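Side-chain contacts in protein Pcdhgb2 (Mus musculus, PDB 5SZR), which probably mediates calcium-dependent cell adhesion and may help set up specific neuronal connections in the brain, here represented by extracellular cadherin domains 3 to 6: residues 211-216 with 248-253; 268-273 with 293-298. All blocks are in the same frame, centred on the assembly; numbering follows the deposited sequence.

Contact 1 of 2, residues 211-216 with 248-253; sequences NAPVFH and GLISYS. With CA (calcium ion), chain O; MAN (alpha-D-mannopyranose), chain Y.
Pro213 and Phe215 meet Ile250 and Tyr252 in a small apolar contact between the two sheets of one cadherin domain. It lies inside the sandwich, at the end that carries a calcium site. Residues 214-215 form an edge strand of one sheet. Segment 248-253 leads into an edge strand of the other. At the calcium end, Ile250 reaches across with its CD1 methyl, which lies 3.6 Å from Pro213 CB and only a little farther from CG. The two side chains meet at a slant. The next pair is aromatic. Phe215 CE2 sits 4.0 Å from Tyr252 CE1 and equally near CD1. The two side chains slide past each other in opposite directions, and the rings meet obliquely. With CG anti to the carbonyl carbon (chi1 -53°), the Tyr252 ring lies over Ile250, whose CG2 sits 3.5 Å from its plane, offset toward the rim. Its OH is hydrogen-bonded to Ala239 N, which ties the ring to strand 232-240. Ala297 of strand 290-299 touches Pro213, Phe215 and Ile250. His216 ND1 shares a hydrogen bond of 2.9 Å with O6 of the mannose. Asn211 O binds the calcium ion at 2.3 Å, together with ligands from Asn209, Asn247, Asp241, Asp243 and Asp299. A hydrophobic core running up to an interdomain calcium site is characteristic of cadherin repeats.

Contact 2 of 2, residues 268-273 with 293-298; sequences VSVNQD and LTLQAR. With NAG (2-acetamido-2-deoxy-beta-D-glucopyranose), chain E.
Val268 meets Leu293, and Val270 meets Leu295, in two apolar pairs that face each other across the domain interior. In the first pair, Val268 CG2 fits against both methyls of the leucine. It lies 3.6 Å from Leu293 CD1 and 3.8 Å from Leu293 CD2. CG1 of the valine is anti to the carbonyl carbon (chi1 -69°), which leaves CG2 between the backbone N and the carbonyl carbon. The two side chains run past each other in opposite directions. The second pair is looser. Leu295 uses one methyl, CD2, which lies 4.1 Å from Val270 CG2 and about as far from CB. CG2 is the valine methyl anti to the backbone N.

The backbones stay well apart, with the CA atoms of Val270 and Leu295 separated by 8.5 Å. This is sheet-on-sheet packing in the Greek-key beta sandwich of a cadherin repeat. Strand 268-270 is an edge strand of one sheet, and strand 290-299 is an inner strand of the other.

Further side chains enclose the pairs. Ile254 touches Val270 and Leu293. Val277 touches Val270 and Leu295, and Met311 packs on both leucines. Ser269 points away from the leucines and pairs through its backbone with Phe278. Beyond the strand, Asn271 forms an Asx turn: its OD1 accepts Asp273 N at 3.0 Å, with an N-H...O angle of 146°. The donor is tilted 35° from the carbonyl plane. Ser274 N is a second donor to the same oxygen. The chain then leads into strand 276-279, which pairs with 268-270.

Contacts 1 and 2 both join the two sheets of the same cadherin domain, and their centres are 10 Å apart. Both are mainly buried, and neither is a surface contact. They use opposite edge strands of one sheet, 214-215 and 268-270. On the other sheet they use neighbouring strands, 250-257 and 290-299. Backbone pairing ties these together: Ser251 N lies 2.8 Å from Arg298 O, a probable hydrogen bond. Gln296 N and Ser253 O, 2.9 Å apart, probably form another. The chemistry differs with position. Contact 1 adds aromatic rings and a proline beside the calcium end, whereas contact 2 is purely aliphatic and lies farther from the calcium site.

Contact 1 of 2, residues 211-216 with 248-253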
# COMPACT_ATOMS: atom_id res chain seq x y z
N ASN A 211 1.07 8.52 5.38
CA ASN A 211 1.75 8.41 4.09
C ASN A 211 1.33 9.57 3.21
O ASN A 211 0.14 9.74 2.93
CB ASN A 211 1.45 7.08 3.41
CG ASN A 211 2.14 5.91 4.08
OD1 ASN A 211 3.31 5.64 3.82
ND2 ASN A 211 1.41 5.22 4.95
N ALA A 212 2.30 10.35 2.76
CA ALA A 212 2.02 11.44 1.83
C ALA A 212 1.92 10.88 0.41
O ALA A 212 2.62 9.93 0.06
CB ALA A 212 3.12 12.50 1.90
N PRO A 213 1.04 11.44 -0.42
CA PRO A 213 1.01 11.04 -1.83
C PRO A 213 2.37 11.24 -2.48
O PRO A 213 3.14 12.13 -2.11
CB PRO A 213 -0.05 11.95 -2.45
CG PRO A 213 -0.31 13.02 -1.43
CD PRO A 213 -0.01 12.41 -0.10
N VAL A 214 2.68 10.38 -3.45
CA VAL A 214 3.95 10.41 -4.17
C VAL A 214 3.65 10.34 -5.66
O VAL A 214 2.96 9.41 -6.12
CB VAL A 214 4.87 9.25 -3.76
CG1 VAL A 214 6.11 9.23 -4.63
CG2 VAL A 214 5.25 9.37 -2.29
N PHE A 215 4.16 11.30 -6.42
CA PHE A 215 3.92 11.33 -7.86
C PHE A 215 4.70 10.22 -8.55
O PHE A 215 5.80 9.85 -8.15
CB PHE A 215 4.32 12.69 -8.45
CG PHE A 215 3.28 13.76 -8.25
CD1 PHE A 215 3.39 14.68 -7.22
CD2 PHE A 215 2.19 13.84 -9.10
CE1 PHE A 215 2.44 15.67 -7.05
CE2 PHE A 215 1.23 14.82 -8.93
CZ PHE A 215 1.35 15.74 -7.90
N HIS A 216 4.09 9.69 -9.62
CA HIS A 216 4.68 8.57 -10.35
C HIS A 216 5.99 8.97 -11.04
O HIS A 216 6.85 8.11 -11.27
CB HIS A 216 3.67 8.03 -11.36
CG HIS A 216 4.08 6.76 -12.02
ND1 HIS A 216 3.73 5.52 -11.53
CD2 HIS A 216 4.78 6.53 -13.16
CE1 HIS A 216 4.22 4.58 -12.32
NE2 HIS A 216 4.86 5.16 -13.31
N GLY A 248 -6.22 7.99 1.59
CA GLY A 248 -5.54 7.69 0.34
C GLY A 248 -6.25 8.24 -0.88
O GLY A 248 -5.91 7.88 -2.01
N LEU A 249 -7.23 9.11 -0.67
CA LEU A 249 -7.95 9.75 -1.77
C LEU A 249 -7.20 11.01 -2.19
O LEU A 249 -6.98 11.91 -1.38
CB LEU A 249 -9.38 10.09 -1.34
CG LEU A 249 -10.32 10.63 -2.42
CD1 LEU A 249 -10.53 9.60 -3.51
CD2 LEU A 249 -11.65 11.04 -1.81
N ILE A 250 -6.82 11.07 -3.47
CA ILE A 250 -5.94 12.12 -3.99
C ILE A 250 -6.74 13.19 -4.71
O ILE A 250 -7.67 12.88 -5.47
CB ILE A 250 -4.87 11.53 -4.93
CG1 ILE A 250 -4.13 10.37 -4.25
CG2 ILE A 250 -3.87 12.60 -5.34
CD1 ILE A 250 -3.39 10.78 -3.02
N SER A 251 -6.37 14.45 -4.49
CA SER A 251 -6.85 15.57 -5.29
C SER A 251 -5.65 16.31 -5.87
O SER A 251 -4.69 16.59 -5.14
CB SER A 251 -7.71 16.51 -4.46
OG SER A 251 -8.96 15.92 -4.17
N TYR A 252 -5.70 16.61 -7.16
CA TYR A 252 -4.65 17.33 -7.85
C TYR A 252 -5.05 18.79 -8.06
O TYR A 252 -6.22 19.11 -8.25
CB TYR A 252 -4.33 16.69 -9.21
CG TYR A 252 -4.04 15.21 -9.11
CD1 TYR A 252 -2.79 14.76 -8.70
CD2 TYR A 252 -5.02 14.28 -9.40
CE1 TYR A 252 -2.52 13.41 -8.60
CE2 TYR A 252 -4.76 12.92 -9.31
CZ TYR A 252 -3.51 12.49 -8.90
OH TYR A 252 -3.25 11.14 -8.81
N SER A 253 -4.05 19.67 -8.03
CA SER A 253 -4.27 21.09 -8.24
C SER A 253 -3.00 21.73 -8.78
O SER A 253 -1.92 21.12 -8.80
CB SER A 253 -4.71 21.78 -6.94
OG SER A 253 -3.66 21.79 -5.99
CA CA O . -2.18 9.45 2.90
C1 MAN Y . -1.46 6.98 -11.75
C2 MAN Y . -2.94 6.67 -11.46
C3 MAN Y . -3.14 6.44 -9.96
C4 MAN Y . -2.14 5.42 -9.40
C5 MAN Y . -0.70 5.77 -9.79
C6 MAN Y . 0.27 4.65 -9.43
O2 MAN Y . -3.36 5.45 -12.09
O3 MAN Y . -4.47 6.01 -9.67
O4 MAN Y . -2.24 5.42 -7.98
O5 MAN Y . -0.60 5.99 -11.23
O6 MAN Y . 1.60 5.13 -9.61

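Contact 2 of 2, residues 268-273 with 293-298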
# COMPACT_ATOMS: atom_id res chain seq x y z
N VAL A 268 -3.57 26.76 -18.49
CA VAL A 268 -3.66 25.35 -18.15
C VAL A 268 -4.50 25.18 -16.89
O VAL A 268 -4.58 26.08 -16.04
CB VAL A 268 -2.27 24.71 -17.95
CG1 VAL A 268 -1.53 24.62 -19.28
CG2 VAL A 268 -1.46 25.51 -16.94
N SER A 269 -5.12 24.01 -16.77
CA SER A 269 -5.81 23.58 -15.57
C SER A 269 -5.58 22.09 -15.41
O SER A 269 -5.11 21.41 -16.32
CB SER A 269 -7.31 23.90 -15.62
OG SER A 269 -7.94 23.09 -16.60
N VAL A 270 -5.93 21.57 -14.24
CA VAL A 270 -5.87 20.14 -13.98
C VAL A 270 -7.19 19.70 -13.37
O VAL A 270 -7.77 20.40 -12.54
CB VAL A 270 -4.67 19.76 -13.08
CG1 VAL A 270 -4.88 20.24 -11.65
CG2 VAL A 270 -4.42 18.27 -13.13
N ASN A 271 -7.69 18.55 -13.83
CA ASN A 271 -8.88 17.97 -13.22
C ASN A 271 -8.52 17.40 -11.85
O ASN A 271 -7.57 16.61 -11.74
CB ASN A 271 -9.47 16.89 -14.12
CG ASN A 271 -10.74 16.30 -13.57
OD1 ASN A 271 -10.70 15.46 -12.66
ND2 ASN A 271 -11.88 16.72 -14.11
N GLN A 272 -9.25 17.80 -10.82
CA GLN A 272 -8.84 17.51 -9.45
C GLN A 272 -8.91 16.02 -9.10
O GLN A 272 -8.25 15.58 -8.16
CB GLN A 272 -9.69 18.30 -8.46
CG GLN A 272 -11.12 17.78 -8.33
CD GLN A 272 -11.84 18.36 -7.13
OE1 GLN A 272 -11.27 19.12 -6.35
NE2 GLN A 272 -13.11 17.99 -6.98
N ASP A 273 -9.70 15.23 -9.83
CA ASP A 273 -9.83 13.81 -9.53
C ASP A 273 -9.02 12.93 -10.47
O ASP A 273 -8.48 11.91 -10.02
CB ASP A 273 -11.30 13.40 -9.57
CG ASP A 273 -12.13 14.11 -8.51
OD1 ASP A 273 -11.58 14.47 -7.45
OD2 ASP A 273 -13.35 14.30 -8.73
N LEU A 293 5.37 25.00 -14.43
CA LEU A 293 4.14 24.72 -13.70
C LEU A 293 4.47 23.84 -12.51
O LEU A 293 5.28 22.91 -12.62
CB LEU A 293 3.14 24.02 -14.63
CG LEU A 293 1.65 24.05 -14.31
CD1 LEU A 293 1.14 25.48 -14.41
CD2 LEU A 293 0.91 23.13 -15.26
N THR A 294 3.86 24.13 -11.36
CA THR A 294 4.02 23.30 -10.16
C THR A 294 2.65 22.77 -9.74
O THR A 294 1.78 23.55 -9.34
CB THR A 294 4.67 24.08 -9.02
OG1 THR A 294 6.04 24.35 -9.36
CG2 THR A 294 4.63 23.26 -7.74
N LEU A 295 2.48 21.46 -9.81
CA LEU A 295 1.25 20.80 -9.39
C LEU A 295 1.42 20.18 -8.01
O LEU A 295 2.54 19.94 -7.55
CB LEU A 295 0.83 19.74 -10.41
CG LEU A 295 0.60 20.22 -11.84
CD1 LEU A 295 1.86 20.08 -12.67
CD2 LEU A 295 -0.57 19.49 -12.49
N GLN A 296 0.29 19.92 -7.36
CA GLN A 296 0.28 19.37 -6.01
C GLN A 296 -0.72 18.23 -5.92
O GLN A 296 -1.84 18.34 -6.42
CB GLN A 296 -0.05 20.43 -4.97
CG GLN A 296 -0.22 19.86 -3.56
CD GLN A 296 -0.52 20.91 -2.52
OE1 GLN A 296 0.39 21.47 -1.91
NE2 GLN A 296 -1.80 21.19 -2.31
N ALA A 297 -0.30 17.13 -5.29
CA ALA A 297 -1.18 16.02 -4.94
C ALA A 297 -1.43 16.05 -3.45
O ALA A 297 -0.48 16.12 -2.66
CB ALA A 297 -0.58 14.68 -5.35
N ARG A 298 -2.69 15.97 -3.05
CA ARG A 298 -3.11 16.14 -1.67
C ARG A 298 -4.06 15.01 -1.29
O ARG A 298 -4.97 14.69 -2.06
CB ARG A 298 -3.79 17.50 -1.50
CG ARG A 298 -4.07 17.91 -0.08
CD ARG A 298 -4.75 19.27 -0.06
NE ARG A 298 -4.64 19.90 1.25
CZ ARG A 298 -3.56 20.57 1.66
NH1 ARG A 298 -3.54 21.11 2.87
NH2 ARG A 298 -2.51 20.68 0.86
C1 NAG E . 4.00 22.06 -1.72
C2 NAG E . 4.08 21.87 -0.22
C3 NAG E . 2.89 22.55 0.45
C4 NAG E . 2.78 24.00 -0.01
C5 NAG E . 2.84 24.10 -1.54
C6 NAG E . 2.92 25.51 -2.06
C7 NAG E . 5.29 19.81 0.36
C8 NAG E . 5.17 18.36 0.72
N2 NAG E . 4.14 20.46 0.14
O3 NAG E . 3.01 22.48 1.86
O4 NAG E . 1.55 24.56 0.44
O5 NAG E . 4.01 23.42 -2.02
O6 NAG E . 2.60 26.47 -1.06
O7 NAG E . 6.38 20.38 0.29